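Local coordinates for stage III sporulation protein AB (Bacillus subtilis, PDB 6BS9) that is essential for sporulation and probably acts as part of a secretion system assembled during spore formation, this chain being one piece of the longer protein, at residues Q70-K73 and K74-T78; G93-L96 and G97-D100; Q105-I108 and K109-L112. One frame throughout, in Å; residues are numbered along the deposited sequence.

Contact 1: Q70-K73 and K74-T78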
# COMPACT_ATOMS: atom_id res chain seq x y z
N GLN A 70 9.81 3.46 -5.51
CA GLN A 70 11.09 2.85 -5.16
C GLN A 70 10.91 1.77 -4.08
O GLN A 70 11.45 0.70 -4.19
CB GLN A 70 12.08 3.93 -4.72
CG GLN A 70 13.48 3.80 -5.30
CD GLN A 70 14.40 4.98 -4.96
OE1 GLN A 70 15.47 4.80 -4.34
NE2 GLN A 70 14.00 6.21 -5.36
N SER A 71 10.12 2.05 -3.06
CA SER A 71 9.93 1.08 -2.00
C SER A 71 9.17 -0.12 -2.47
O SER A 71 9.48 -1.26 -2.15
CB SER A 71 9.19 1.73 -0.81
OG SER A 71 9.77 2.96 -0.45
N LEU A 72 8.20 0.15 -3.29
CA LEU A 72 7.45 -0.93 -3.89
C LEU A 72 8.31 -1.94 -4.70
O LEU A 72 8.13 -3.17 -4.57
CB LEU A 72 6.33 -0.32 -4.74
CG LEU A 72 5.37 -1.27 -5.44
CD1 LEU A 72 4.60 -2.09 -4.40
CD2 LEU A 72 4.43 -0.44 -6.33
N LYS A 73 9.17 -1.43 -5.56
CA LYS A 73 10.06 -2.29 -6.40
C LYS A 73 11.04 -3.06 -5.55
O LYS A 73 11.34 -4.23 -5.79
CB LYS A 73 10.82 -1.45 -7.44
CG LYS A 73 9.90 -0.85 -8.54
CD LYS A 73 10.65 -0.39 -9.80
CE LYS A 73 10.84 1.13 -10.00
NZ LYS A 73 10.03 1.73 -11.12
N LYS A 74 11.55 -2.38 -4.55
CA LYS A 74 12.51 -2.97 -3.65
C LYS A 74 11.88 -4.16 -2.93
O LYS A 74 12.54 -5.17 -2.75
CB LYS A 74 12.98 -1.85 -2.69
CG LYS A 74 14.17 -2.10 -1.79
CD LYS A 74 14.20 -1.02 -0.67
CE LYS A 74 15.11 -1.41 0.54
NZ LYS A 74 16.47 -1.98 0.24
N VAL A 75 10.62 -4.09 -2.50
CA VAL A 75 10.07 -5.17 -1.67
C VAL A 75 9.28 -6.17 -2.48
O VAL A 75 8.96 -7.25 -1.97
CB VAL A 75 9.21 -4.66 -0.47
CG1 VAL A 75 9.97 -3.63 0.37
CG2 VAL A 75 7.87 -4.11 -0.94
N TRP A 76 8.95 -5.80 -3.70
CA TRP A 76 8.00 -6.55 -4.47
C TRP A 76 8.14 -8.06 -4.44
O TRP A 76 7.16 -8.79 -4.22
CB TRP A 76 8.01 -6.10 -5.93
CG TRP A 76 6.95 -6.82 -6.66
CD1 TRP A 76 7.11 -7.78 -7.64
CD2 TRP A 76 5.54 -6.77 -6.37
NE1 TRP A 76 5.87 -8.30 -7.97
CE2 TRP A 76 4.90 -7.69 -7.23
CE3 TRP A 76 4.75 -5.98 -5.50
CZ2 TRP A 76 3.51 -7.84 -7.24
CZ3 TRP A 76 3.39 -6.13 -5.51
CH2 TRP A 76 2.78 -7.06 -6.39
N ASP A 77 9.34 -8.56 -4.66
CA ASP A 77 9.56 -10.01 -4.74
C ASP A 77 9.38 -10.72 -3.41
O ASP A 77 9.24 -11.92 -3.39
CB ASP A 77 10.97 -10.31 -5.30
CG ASP A 77 11.07 -9.99 -6.80
OD1 ASP A 77 10.06 -10.01 -7.55
OD2 ASP A 77 12.21 -9.74 -7.25
N THR A 78 9.38 -10.00 -2.28
CA THR A 78 9.10 -10.66 -1.01
C THR A 78 7.61 -10.93 -0.78
O THR A 78 7.22 -11.68 0.15
CB THR A 78 9.72 -9.85 0.15
OG1 THR A 78 9.15 -8.54 0.19
CG2 THR A 78 11.25 -9.70 -0.05

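Contact 2: G93-L96 and G97-D100. With SO4 (sulfate ion), chain E.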
# COMPACT_ATOMS: atom_id res chain seq x y z
N GLY A 93 0.87 5.05 -5.69
CA GLY A 93 2.00 5.99 -5.74
C GLY A 93 1.74 7.22 -6.61
O GLY A 93 1.97 8.33 -6.18
N GLU A 94 1.26 6.99 -7.82
CA GLU A 94 0.95 8.04 -8.80
C GLU A 94 -0.04 9.02 -8.18
O GLU A 94 0.16 10.24 -8.20
CB GLU A 94 0.43 7.39 -10.12
CG GLU A 94 1.31 6.22 -10.67
CD GLU A 94 2.15 6.41 -11.94
OE1 GLU A 94 2.38 5.35 -12.63
OE2 GLU A 94 2.65 7.54 -12.22
N THR A 95 -0.98 8.48 -7.41
CA THR A 95 -1.90 9.27 -6.65
C THR A 95 -1.32 10.24 -5.65
O THR A 95 -1.95 11.25 -5.28
CB THR A 95 -2.88 8.28 -5.93
OG1 THR A 95 -3.72 7.65 -6.89
CG2 THR A 95 -3.74 8.93 -4.87
N LEU A 96 -0.18 9.92 -5.08
CA LEU A 96 0.43 10.81 -4.07
C LEU A 96 0.86 12.13 -4.67
O LEU A 96 1.18 13.08 -3.93
CB LEU A 96 1.60 10.08 -3.35
CG LEU A 96 1.15 8.78 -2.67
CD1 LEU A 96 2.30 7.95 -2.18
CD2 LEU A 96 0.21 9.06 -1.53
N GLY A 97 1.08 12.09 -5.97
CA GLY A 97 1.47 13.25 -6.73
C GLY A 97 0.37 14.04 -7.37
O GLY A 97 0.66 14.97 -8.09
N ILE A 98 -0.89 13.69 -7.09
CA ILE A 98 -2.03 14.50 -7.50
C ILE A 98 -2.16 15.73 -6.57
O ILE A 98 -2.32 15.61 -5.38
CB ILE A 98 -3.33 13.64 -7.55
CG1 ILE A 98 -3.17 12.53 -8.59
CG2 ILE A 98 -4.55 14.49 -7.90
CD1 ILE A 98 -4.35 11.57 -8.65
N HIS A 99 -2.12 16.93 -7.16
CA HIS A 99 -2.20 18.21 -6.42
C HIS A 99 -3.64 18.63 -6.05
O HIS A 99 -3.83 19.15 -4.97
CB HIS A 99 -1.40 19.36 -7.06
CG HIS A 99 0.01 19.44 -6.55
ND1 HIS A 99 1.00 18.54 -6.93
CD2 HIS A 99 0.59 20.27 -5.64
CE1 HIS A 99 2.13 18.84 -6.30
NE2 HIS A 99 1.91 19.89 -5.52
N ASP A 100 -4.66 18.34 -6.89
CA ASP A 100 -6.07 18.63 -6.55
C ASP A 100 -6.49 17.75 -5.38
O ASP A 100 -6.39 16.52 -5.46
CB ASP A 100 -6.96 18.32 -7.75
CG ASP A 100 -8.44 18.61 -7.48
OD1 ASP A 100 -8.88 19.73 -7.78
OD2 ASP A 100 -9.16 17.75 -6.94
S SO4 E . -2.90 17.45 -10.38
O1 SO4 E . -2.74 18.89 -10.75
O2 SO4 E . -4.14 17.27 -9.60
O3 SO4 E . -2.96 16.59 -11.59
O4 SO4 E . -1.72 17.09 -9.58

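Contact 3: Q105-I108 and K109-L112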
# COMPACT_ATOMS: atom_id res chain seq x y z
N GLN A 105 -7.91 12.40 -3.14
CA GLN A 105 -8.69 11.63 -2.19
C GLN A 105 -9.50 10.52 -2.88
O GLN A 105 -9.49 9.37 -2.42
CB GLN A 105 -9.62 12.59 -1.44
CG GLN A 105 -10.07 12.08 -0.10
CD GLN A 105 -11.50 11.62 -0.09
OE1 GLN A 105 -12.42 12.44 0.04
NE2 GLN A 105 -11.70 10.31 -0.16
N LYS A 106 -10.18 10.86 -3.98
CA LYS A 106 -10.99 9.91 -4.70
C LYS A 106 -10.12 8.85 -5.36
O LYS A 106 -10.52 7.69 -5.40
CB LYS A 106 -11.96 10.61 -5.69
CG LYS A 106 -12.90 11.57 -5.00
CD LYS A 106 -13.79 10.84 -3.95
CE LYS A 106 -14.71 11.81 -3.23
NZ LYS A 106 -15.53 11.07 -2.23
N HIS A 107 -8.93 9.23 -5.82
CA HIS A 107 -8.03 8.21 -6.41
C HIS A 107 -7.44 7.27 -5.34
O HIS A 107 -7.24 6.08 -5.61
CB HIS A 107 -6.97 8.83 -7.33
CG HIS A 107 -7.49 9.20 -8.69
ND1 HIS A 107 -7.46 8.33 -9.75
CD2 HIS A 107 -8.19 10.27 -9.11
CE1 HIS A 107 -8.09 8.86 -10.79
NE2 HIS A 107 -8.53 10.04 -10.43
N ILE A 108 -7.26 7.77 -4.11
CA ILE A 108 -6.86 6.89 -3.01
C ILE A 108 -7.96 5.94 -2.67
O ILE A 108 -7.72 4.73 -2.52
CB ILE A 108 -6.45 7.64 -1.74
CG1 ILE A 108 -5.20 8.47 -2.03
CG2 ILE A 108 -6.18 6.62 -0.62
CD1 ILE A 108 -4.69 9.37 -0.91
N LYS A 109 -9.19 6.46 -2.62
CA LYS A 109 -10.34 5.57 -2.39
C LYS A 109 -10.43 4.48 -3.46
O LYS A 109 -10.73 3.32 -3.15
CB LYS A 109 -11.61 6.39 -2.32
CG LYS A 109 -12.83 5.60 -1.93
CD LYS A 109 -14.06 6.45 -2.00
CE LYS A 109 -15.33 5.74 -1.46
NZ LYS A 109 -16.53 6.62 -1.53
N LEU A 110 -10.17 4.84 -4.72
CA LEU A 110 -10.19 3.85 -5.84
C LEU A 110 -9.18 2.73 -5.66
O LEU A 110 -9.52 1.57 -5.86
CB LEU A 110 -9.90 4.53 -7.18
CG LEU A 110 -9.84 3.69 -8.45
CD1 LEU A 110 -11.10 2.88 -8.67
CD2 LEU A 110 -9.62 4.57 -9.68
N ALA A 111 -7.95 3.10 -5.26
CA ALA A 111 -6.97 2.12 -4.89
C ALA A 111 -7.46 1.17 -3.82
O ALA A 111 -7.36 -0.04 -3.97
CB ALA A 111 -5.71 2.81 -4.41
N LEU A 112 -8.01 1.71 -2.75
CA LEU A 112 -8.58 0.90 -1.66
C LEU A 112 -9.67 -0.01 -2.09
O LEU A 112 -9.71 -1.18 -1.70
CB LEU A 112 -9.14 1.77 -0.53
CG LEU A 112 -8.10 2.62 0.24
CD1 LEU A 112 -8.76 3.49 1.30
CD2 LEU A 112 -7.07 1.74 0.91

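Contact 1: Q70-K73 and K74-T78
L72 and W76, one helical turn apart, lie side by side and point the same way, with L72 CD1 4.0 Å from W76 CE3. Each side chain leaves its backbone with CG anti to N (chi1 -178° for L72, -176° for W76), which carries both along the same flank. The methyl approaches the benzene part of the indole obliquely. Y86 of helix 83-95 touches L72 and meets the W76 ring edge-to-face, so this flank is directed at that helix. V75 instead turns with S71 toward helix 46-58, and its CG1 and CG2 each lie 3.5 Å from S71 O.

The backbone bonds change in quality along the segment. K74 N donates to Q70 O at 3.1 Å and V75 N to S71 O at 3.1 Å. The next bond, W76 N to L72 O, is weak because its angle drops to 120° although the distance is 2.9 Å. V75 O accepts from T78 N at 2.8 Å; T78 OG1 also approaches it, at 2.5 Å, so short that this second grip is doubtful in detail. The flank facing helix 83-95 is thus apolar and aromatic, L72 and W76 both meeting Y86, while the last regular backbone bonds give way to a weak one.

Contact 2: G93-L96 and G97-D100
The backbone leaves helix 83-95 through a type I beta turn from T95 to I98, in which I98 N reaches T95 O at 3.2 Å with an angle of 164° at the hydrogen. The preceding bond, G97 N to E94 O at 3.0 Å, is also an i to i+3 bond.

I98 folds back on this turn. With CG1 anti to its own carbonyl carbon (chi1 -62°), the longer branch runs back along T95, bringing CD1 to 3.9 Å from T95 CA, while CG2 diverges toward a bound sulfate, 3.3 Å from its O2. T95 O also accepts from Q104 NE2, and T95 OG1 is bonded to Q91 O, so both oxygens of this buried threonine are hydrogen-bonded. L96 faces another way, against A64 and W68 of helix 64-75.

Beyond the turn, D100 is the N-cap of helix 101-128, its OD2 accepting from S103 N. The sulfate, probably from the crystallisation liquor, sits against the backbone just before this helix, where two successive amides are directed at two of its oxygens. H99 N lies 2.5 Å from sulfate O4, so short that the exact geometry is doubtful, while D100 N donates to sulfate O2 at 3.0 Å, nearly straight at 173°.

Contact 3: Q105-I108 and K109-L112
K109 N donates to Q105 O at 2.9 Å, the first of four successive i to i+4 bonds that define this part of helix 101-128. L110 N to K106 O (3.0 Å), A111 N to H107 O (3.1 Å) and L112 N to I108 O (3.0 Å) follow, with angles at the hydrogen from 151° to 169°. The four carbonyls of 105-108 are thereby each matched to an amide of 109-112. The next carbonyl, K109 O, accepts from T113 OG1, one turn further along.

Among the side chains, Q105 NE2 has a weak hydrogen bond to E21 OE2. K106 NZ and K109 NZ stand 4.6 Å apart, near enough that their like charges would probably disfavour each other. K109 gets there with CG anti to its backbone N (chi1 -173°) and an extended chain beyond. L110 CD2 approaches the H107 ring obliquely, 4.3 Å from ND1.

I108 CG2 and L112 CD1 are a loose apolar pair at 4.5 Å. Around them, I108 bridges F92 and T95 of helix 83-95 and E21 of helix 2-26; L112 shares E21 and adds R14 and L17 of the same helix.

Overall arrangement
Following the chain from the N terminus, contact 1 falls in the last part of helix 64-75 and what follows it, between helices 46-58 and 83-95. Contact 2 comes where helix 83-95 gives way to the connection with helix 101-128, and contact 3 lies inside that last helix, packed on helices 2-26 and 83-95. The three are in series, with none nested or crossing; each is local, and only contact 2 turns the chain from one helix into the next. Contacts 2 and 3 touch, with I98 CD1 3.9 Å from H107 CG, and their centres are 10 Å apart. Contact 1 lies across the chain's centre from contact 3, about 11 Å away at the nearest atoms.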